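Local coordinates for mevalonate kinase (Staphylococcus aureus, PDB 2X7I), which probably catalyses the ATP-dependent phosphorylation of mevalonate to 5-phosphomevalonate, an early step in isoprenoid precursor synthesis, at residues S11-I15 against G100-A106; A22-G26 against F159-A164. All blocks are in the same frame, centred on the assembly; numbering follows the deposited sequence.

Contact 1: S11-I15 against G100-A106; sequences STGKI and GLGSSAA
The Lys14 side chain leaves the strand at an unstaggered first torsion (chi1 107°), bends about the CB-CG bond (chi2 -66°) and then runs out nearly extended, which carries its ammonium group to the loop at Gly100. There NZ bonds to Gly100 O at 2.8 Å, approaching from above the carbonyl plane. On the way, CD packs 3.5 Å from Gly102 CA, against a residue with no side chain. The backbone of the same lysine grips the next carbonyl: Lys14 N donates to Leu101 O at 3.0 Å with an N-H...O angle of 161°, again from above the plane. Gly13 CA lies 3.3 Å from Leu101 O, a close backbone-to-backbone approach.

At the Ser11 end of the segment, beside the first turn of the helix, Ser11 CB abuts Ala106 O (3.2 Å), while Ala106 CB rests on Thr12 O (3.4 Å). Ser11 OG turns to its neighbour Thr12 O, in the carbonyl plane on a lone pair.

NZ is also salt-bridged to Asp147, and the amides of Gly100, Ser103 and Ser104 hold a citrate. This glycine-rich loop capping helix 103-119, read GLGSSAA, is the phosphate-binding motif of GHMP kinases, and the citrate probably marks that anion pocket.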
ATOM      1  N   SER A  11      -0.344   5.015  10.413  1.00 51.32           N
ATOM      2  CA  SER A  11       0.234   3.951   9.605  1.00 49.93           C
ATOM      3  C   SER A  11       0.509   4.389   8.170  1.00 49.36           C
ATOM      4  O   SER A  11      -0.252   5.163   7.586  1.00 49.18           O
ATOM      5  CB  SER A  11      -0.702   2.748   9.577  1.00 48.75           C
ATOM      6  OG  SER A  11      -0.068   1.657   8.933  1.00 47.94           O
ATOM      7  N   THR A  12       1.583   3.860   7.595  1.00 49.07           N
ATOM      8  CA  THR A  12       1.819   4.001   6.159  1.00 48.76           C
ATOM      9  C   THR A  12       1.034   2.922   5.433  1.00 47.75           C
ATOM     10  O   THR A  12       0.488   2.015   6.060  1.00 46.89           O
ATOM     11  CB  THR A  12       3.298   3.827   5.762  1.00 48.97           C
ATOM     12  OG1 THR A  12       3.631   2.431   5.773  1.00 46.80           O
ATOM     13  CG2 THR A  12       4.211   4.602   6.687  1.00 49.24           C
ATOM     14  N   GLY A  13       0.987   3.027   4.108  1.00 47.87           N
ATOM     15  CA  GLY A  13       0.526   1.925   3.269  1.00 47.27           C
ATOM     16  C   GLY A  13       1.701   1.041   2.874  1.00 47.09           C
ATOM     17  O   GLY A  13       2.752   1.072   3.514  1.00 47.71           O
ATOM     18  N   LYS A  14       1.531   0.268   1.805  1.00 46.80           N
ATOM     19  CA  LYS A  14       2.644  -0.484   1.216  1.00 46.88           C
ATOM     20  C   LYS A  14       2.453  -0.672  -0.289  1.00 46.65           C
ATOM     21  O   LYS A  14       1.333  -0.609  -0.791  1.00 46.43           O
ATOM     22  CB  LYS A  14       2.818  -1.825   1.934  1.00 46.18           C
ATOM     23  CG  LYS A  14       2.377  -3.055   1.186  1.00 46.46           C
ATOM     24  CD  LYS A  14       0.877  -3.133   0.936  1.00 46.87           C
ATOM     25  CE  LYS A  14       0.616  -3.980  -0.305  1.00 46.18           C
ATOM     26  NZ  LYS A  14      -0.807  -4.298  -0.540  1.00 46.38           N
ATOM     27  N   ILE A  15       3.550  -0.899  -1.002  1.00 46.77           N
ATOM     28  CA  ILE A  15       3.483  -1.223  -2.428  1.00 46.71           C
ATOM     29  C   ILE A  15       4.215  -2.520  -2.705  1.00 46.04           C
ATOM     30  O   ILE A  15       5.295  -2.756  -2.176  1.00 45.49           O
ATOM     31  CB  ILE A  15       4.076  -0.099  -3.318  1.00 48.00           C
ATOM     32  CG1 ILE A  15       3.385   1.233  -3.010  1.00 48.86           C
ATOM     33  CG2 ILE A  15       3.939  -0.462  -4.806  1.00 48.13           C
ATOM     34  CD1 ILE A  15       3.166   2.132  -4.212  1.00 50.64           C
ATOM     35  N   GLY A 100      -4.202  -2.139  -4.027  1.00 46.88           N
ATOM     36  CA  GLY A 100      -3.003  -2.814  -3.534  1.00 46.47           C
ATOM     37  C   GLY A 100      -2.111  -1.938  -2.670  1.00 46.41           C
ATOM     38  O   GLY A 100      -0.960  -2.275  -2.439  1.00 46.42           O
ATOM     39  N   LEU A 101      -2.634  -0.815  -2.176  1.00 48.53           N
ATOM     40  CA  LEU A 101      -1.806   0.147  -1.432  1.00 47.51           C
ATOM     41  C   LEU A 101      -1.777  -0.158   0.076  1.00 46.12           C
ATOM     42  O   LEU A 101      -1.249   0.622   0.867  1.00 45.43           O
ATOM     43  CB  LEU A 101      -2.234   1.586  -1.736  1.00 48.47           C
ATOM     44  CG  LEU A 101      -2.123   1.971  -3.230  1.00 50.86           C
ATOM     45  CD1 LEU A 101      -2.897   3.230  -3.565  1.00 51.99           C
ATOM     46  CD2 LEU A 101      -0.689   2.126  -3.692  1.00 50.58           C
ATOM     47  N   GLY A 102      -2.325  -1.312   0.458  1.00 45.83           N
ATOM     48  CA  GLY A 102      -2.237  -1.801   1.824  1.00 45.01           C
ATOM     49  C   GLY A 102      -3.229  -1.130   2.752  1.00 45.22           C
ATOM     50  O   GLY A 102      -2.963  -0.963   3.944  1.00 45.19           O
ATOM     51  N   SER A 103      -4.384  -0.770   2.208  1.00 45.87           N
ATOM     52  CA  SER A 103      -5.378  -0.009   2.931  1.00 46.42           C
ATOM     53  C   SER A 103      -5.933  -0.740   4.158  1.00 46.20           C
ATOM     54  O   SER A 103      -6.007  -0.178   5.248  1.00 46.00           O
ATOM     55  CB  SER A 103      -6.516   0.330   1.980  1.00 48.31           C
ATOM     56  OG  SER A 103      -7.232   1.428   2.449  1.00 50.00           O
ATOM     57  N   SER A 104      -6.345  -1.992   3.979  1.00 46.78           N
ATOM     58  CA  SER A 104      -6.849  -2.780   5.097  1.00 46.77           C
ATOM     59  C   SER A 104      -5.806  -2.928   6.214  1.00 45.00           C
ATOM     60  O   SER A 104      -6.122  -2.792   7.389  1.00 44.91           O
ATOM     61  CB  SER A 104      -7.292  -4.155   4.619  1.00 48.13           C
ATOM     62  OG  SER A 104      -7.721  -4.937   5.724  1.00 49.94           O
ATOM     63  N   ALA A 105      -4.568  -3.207   5.842  1.00 43.80           N
ATOM     64  CA  ALA A 105      -3.502  -3.364   6.823  1.00 42.87           C
ATOM     65  C   ALA A 105      -3.150  -2.032   7.498  1.00 42.31           C
ATOM     66  O   ALA A 105      -2.899  -1.998   8.699  1.00 42.37           O
ATOM     67  CB  ALA A 105      -2.281  -3.988   6.180  1.00 42.36           C
ATOM     68  N   ALA A 106      -3.143  -0.943   6.730  1.00 42.11           N
ATOM     69  CA  ALA A 106      -2.870   0.382   7.271  1.00 42.28           C
ATOM     70  C   ALA A 106      -3.883   0.780   8.362  1.00 42.90           C
ATOM     71  O   ALA A 106      -3.488   1.174   9.467  1.00 42.99           O
ATOM     72  CB  ALA A 106      -2.857   1.418   6.163  1.00 42.47           C
TER

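Contact 2: A22-G26 against F159-A164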
ATOM      1  N   ALA A  22      -2.095  -9.400  -3.484  1.00 48.11           N
ATOM      2  CA  ALA A  22      -2.463 -10.202  -2.308  1.00 48.02           C
ATOM      3  C   ALA A  22      -1.574 -11.439  -2.185  1.00 48.03           C
ATOM      4  O   ALA A  22      -2.039 -12.550  -1.920  1.00 48.18           O
ATOM      5  CB  ALA A  22      -3.941 -10.598  -2.370  1.00 48.32           C
ATOM      6  N   VAL A  23      -0.283 -11.223  -2.384  1.00 47.99           N
ATOM      7  CA  VAL A  23       0.678 -12.311  -2.417  1.00 48.08           C
ATOM      8  C   VAL A  23       0.691 -13.054  -1.090  1.00 47.96           C
ATOM      9  O   VAL A  23       0.422 -12.478  -0.040  1.00 47.61           O
ATOM     10  CB  VAL A  23       2.079 -11.808  -2.743  1.00 48.01           C
ATOM     11  CG1 VAL A  23       2.573 -10.834  -1.667  1.00 46.46           C
ATOM     12  CG2 VAL A  23       3.019 -12.975  -2.899  1.00 49.50           C
ATOM     13  N   THR A  24       0.967 -14.349  -1.161  1.00 48.55           N
ATOM     14  CA  THR A  24       1.028 -15.193   0.016  1.00 48.58           C
ATOM     15  C   THR A  24       2.406 -15.820   0.064  1.00 48.01           C
ATOM     16  O   THR A  24       3.093 -15.924  -0.972  1.00 48.30           O
ATOM     17  CB  THR A  24      -0.051 -16.283  -0.036  1.00 49.72           C
ATOM     18  OG1 THR A  24      -0.279 -16.785   1.287  1.00 52.35           O
ATOM     19  CG2 THR A  24       0.366 -17.417  -0.959  1.00 49.90           C
ATOM     20  N   PHE A  25       2.827 -16.229   1.254  1.00 46.95           N
ATOM     21  CA  PHE A  25       4.110 -16.895   1.386  1.00 46.56           C
ATOM     22  C   PHE A  25       4.195 -18.068   0.420  1.00 47.19           C
ATOM     23  O   PHE A  25       3.245 -18.836   0.262  1.00 46.56           O
ATOM     24  CB  PHE A  25       4.345 -17.395   2.804  1.00 46.80           C
ATOM     25  CG  PHE A  25       5.561 -18.252   2.933  1.00 46.78           C
ATOM     26  CD1 PHE A  25       6.820 -17.687   2.874  1.00 45.93           C
ATOM     27  CD2 PHE A  25       5.450 -19.630   3.074  1.00 47.75           C
ATOM     28  CE1 PHE A  25       7.948 -18.476   2.970  1.00 47.11           C
ATOM     29  CE2 PHE A  25       6.570 -20.423   3.182  1.00 47.93           C
ATOM     30  CZ  PHE A  25       7.822 -19.849   3.128  1.00 47.87           C
ATOM     31  N   GLY A  26       5.359 -18.205  -0.206  1.00 47.87           N
ATOM     32  CA  GLY A  26       5.572 -19.232  -1.218  1.00 48.97           C
ATOM     33  C   GLY A  26       5.584 -18.668  -2.621  1.00 48.85           C
ATOM     34  O   GLY A  26       6.097 -19.298  -3.517  1.00 50.56           O
ATOM     35  N   PHE A 159       9.803 -12.107  -0.678  1.00 49.74           N
ATOM     36  CA  PHE A 159       9.386 -13.518  -0.771  1.00 50.70           C
ATOM     37  C   PHE A 159      10.059 -14.170  -1.975  1.00 52.29           C
ATOM     38  O   PHE A 159      10.100 -13.574  -3.047  1.00 52.00           O
ATOM     39  CB  PHE A 159       7.864 -13.622  -0.985  1.00 50.17           C
ATOM     40  CG  PHE A 159       7.007 -13.401   0.262  1.00 49.09           C
ATOM     41  CD1 PHE A 159       7.532 -12.881   1.446  1.00 48.32           C
ATOM     42  CD2 PHE A 159       5.648 -13.698   0.216  1.00 47.18           C
ATOM     43  CE1 PHE A 159       6.712 -12.680   2.559  1.00 48.66           C
ATOM     44  CE2 PHE A 159       4.826 -13.493   1.314  1.00 47.99           C
ATOM     45  CZ  PHE A 159       5.356 -12.984   2.493  1.00 47.74           C
ATOM     46  N   GLN A 160      10.554 -15.401  -1.817  1.00 54.59           N
ATOM     47  CA  GLN A 160      11.102 -16.183  -2.939  1.00 56.48           C
ATOM     48  C   GLN A 160      11.062 -17.677  -2.643  1.00 59.09           C
ATOM     49  O   GLN A 160      11.571 -18.105  -1.603  1.00 60.88           O
ATOM     50  CB  GLN A 160      12.566 -15.820  -3.188  1.00 57.06           C
ATOM     51  CG  GLN A 160      13.095 -16.230  -4.559  1.00 57.26           C
ATOM     52  CD  GLN A 160      12.715 -15.239  -5.648  1.00 55.79           C
ATOM     53  OE1 GLN A 160      12.779 -14.027  -5.446  1.00 54.38           O
ATOM     54  NE2 GLN A 160      12.315 -15.752  -6.806  1.00 55.01           N
ATOM     55  N   LYS A 161      10.526 -18.477  -3.569  1.00 60.17           N
ATOM     56  CA  LYS A 161      10.566 -19.943  -3.448  1.00 61.99           C
ATOM     57  C   LYS A 161       9.986 -20.373  -2.097  1.00 60.80           C
ATOM     58  O   LYS A 161       8.829 -20.102  -1.837  1.00 60.04           O
ATOM     59  CB  LYS A 161      11.997 -20.476  -3.653  1.00 64.17           C
ATOM     60  CG  LYS A 161      12.479 -20.516  -5.105  1.00 66.74           C
ATOM     61  CD  LYS A 161      13.829 -21.242  -5.201  1.00 70.80           C
ATOM     62  CE  LYS A 161      14.102 -21.808  -6.595  1.00 73.08           C
ATOM     63  NZ  LYS A 161      15.137 -22.891  -6.570  1.00 75.17           N
ATOM     64  N   GLY A 162      10.787 -21.002  -1.237  1.00 61.06           N
ATOM     65  CA  GLY A 162      10.322 -21.500   0.059  1.00 60.67           C
ATOM     66  C   GLY A 162      10.859 -20.727   1.254  1.00 59.16           C
ATOM     67  O   GLY A 162      10.908 -21.253   2.361  1.00 59.32           O
ATOM     68  N   HIS A 163      11.259 -19.476   1.036  1.00 57.46           N
ATOM     69  CA  HIS A 163      11.767 -18.632   2.120  1.00 56.73           C
ATOM     70  C   HIS A 163      11.302 -17.185   1.990  1.00 54.56           C
ATOM     71  O   HIS A 163      10.881 -16.758   0.916  1.00 53.53           O
ATOM     72  CB  HIS A 163      13.303 -18.726   2.246  1.00 58.14           C
ATOM     73  CG  HIS A 163      14.069 -18.151   1.091  1.00 58.18           C
ATOM     74  ND1 HIS A 163      14.511 -16.846   1.070  1.00 58.23           N
ATOM     75  CD2 HIS A 163      14.525 -18.718  -0.053  1.00 60.69           C
ATOM     76  CE1 HIS A 163      15.185 -16.628  -0.049  1.00 58.42           C
ATOM     77  NE2 HIS A 163      15.202 -17.745  -0.751  1.00 59.54           N
ATOM     78  N   ALA A 164      11.339 -16.462   3.107  1.00 54.04           N
ATOM     79  CA  ALA A 164      11.006 -15.027   3.137  1.00 53.06           C
ATOM     80  C   ALA A 164      11.965 -14.279   4.066  1.00 53.78           C
ATOM     81  O   ALA A 164      12.421 -14.831   5.065  1.00 55.03           O
ATOM     82  CB  ALA A 164       9.569 -14.812   3.578  1.00 51.72           C
TER
HETATM   83  O   HOH W   1       8.001 -16.826  -0.444  1.00 39.38           O
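Phe159 and the backbone of Thr24-Phe25 form the close-fitting part of this contact. The CE2 corner of the Phe159 ring comes within 3.4 Å of Phe25 N, and Thr24 C sits 3.6 Å from the same CE2, at the ring edge and near its plane. Val23 supplies the apolar flank: its CG2 methyl reaches Phe159 CD2 at 4.1 Å, the two side chains running at a slant to each other. Both residues are buried and both also touch Ile146 of helix 145-153, so the inner end is an apolar cluster of Val23, Phe159 and Ile146.

The partner of the 22-26 loop is a beta hairpin with a two-residue loop. Strands 157-160 and 163-166 are joined by a type II' turn with Lys161 and Gly162 at its corners, and paired backbone bonds between Gln160 and His163 close it.

Outward, the fit slackens. Phe25 has CG anti to its own N (chi1 172°), which sends the ring along the hairpin, and it presents an edge to the backbone there: CZ is 3.5 Å from Gly162 O. Separately, CD1 of Phe25 makes an apolar side-chain contact with Ala164 CB at 4.0 Å. The residue remains exposed even so. Between Gly26 and the turn there is no direct hydrogen bond, merely a CA-H...O contact from Gly26 CA to Lys161 O at 3.4 Å. A water spans the interval instead, accepting from Gly26 N at 3.0 Å and donating to His163 O at 3.2 Å. Lys161 and Gly162 of the turn are exposed, and the CB of Thr24 points away from the hairpin.

Contacts 1 and 2 lie 18 Å apart between centres, with nearest atoms about 6 Å from each other and no touch. Their segments alternate along the chain: 11-15, 22-26, 100-106, 159-164. Strand 6-16 supplies the first, and the connection from it to strand 29-45 the second. Strand 29-45 pairs with both 6-16 and 157-160, so the two contacts reach the same mixed sheet. Helix 145-153 is a second common element, meeting contact 1 through Asp147 and Ile151 and contact 2 through Ile146. Contact 1, its centre about 3 Å from the chain centre, is buried and probably marks the anion pocket; contact 2, centred about 18 Å out, joins a peripheral loop to a hairpin at the partly exposed margin.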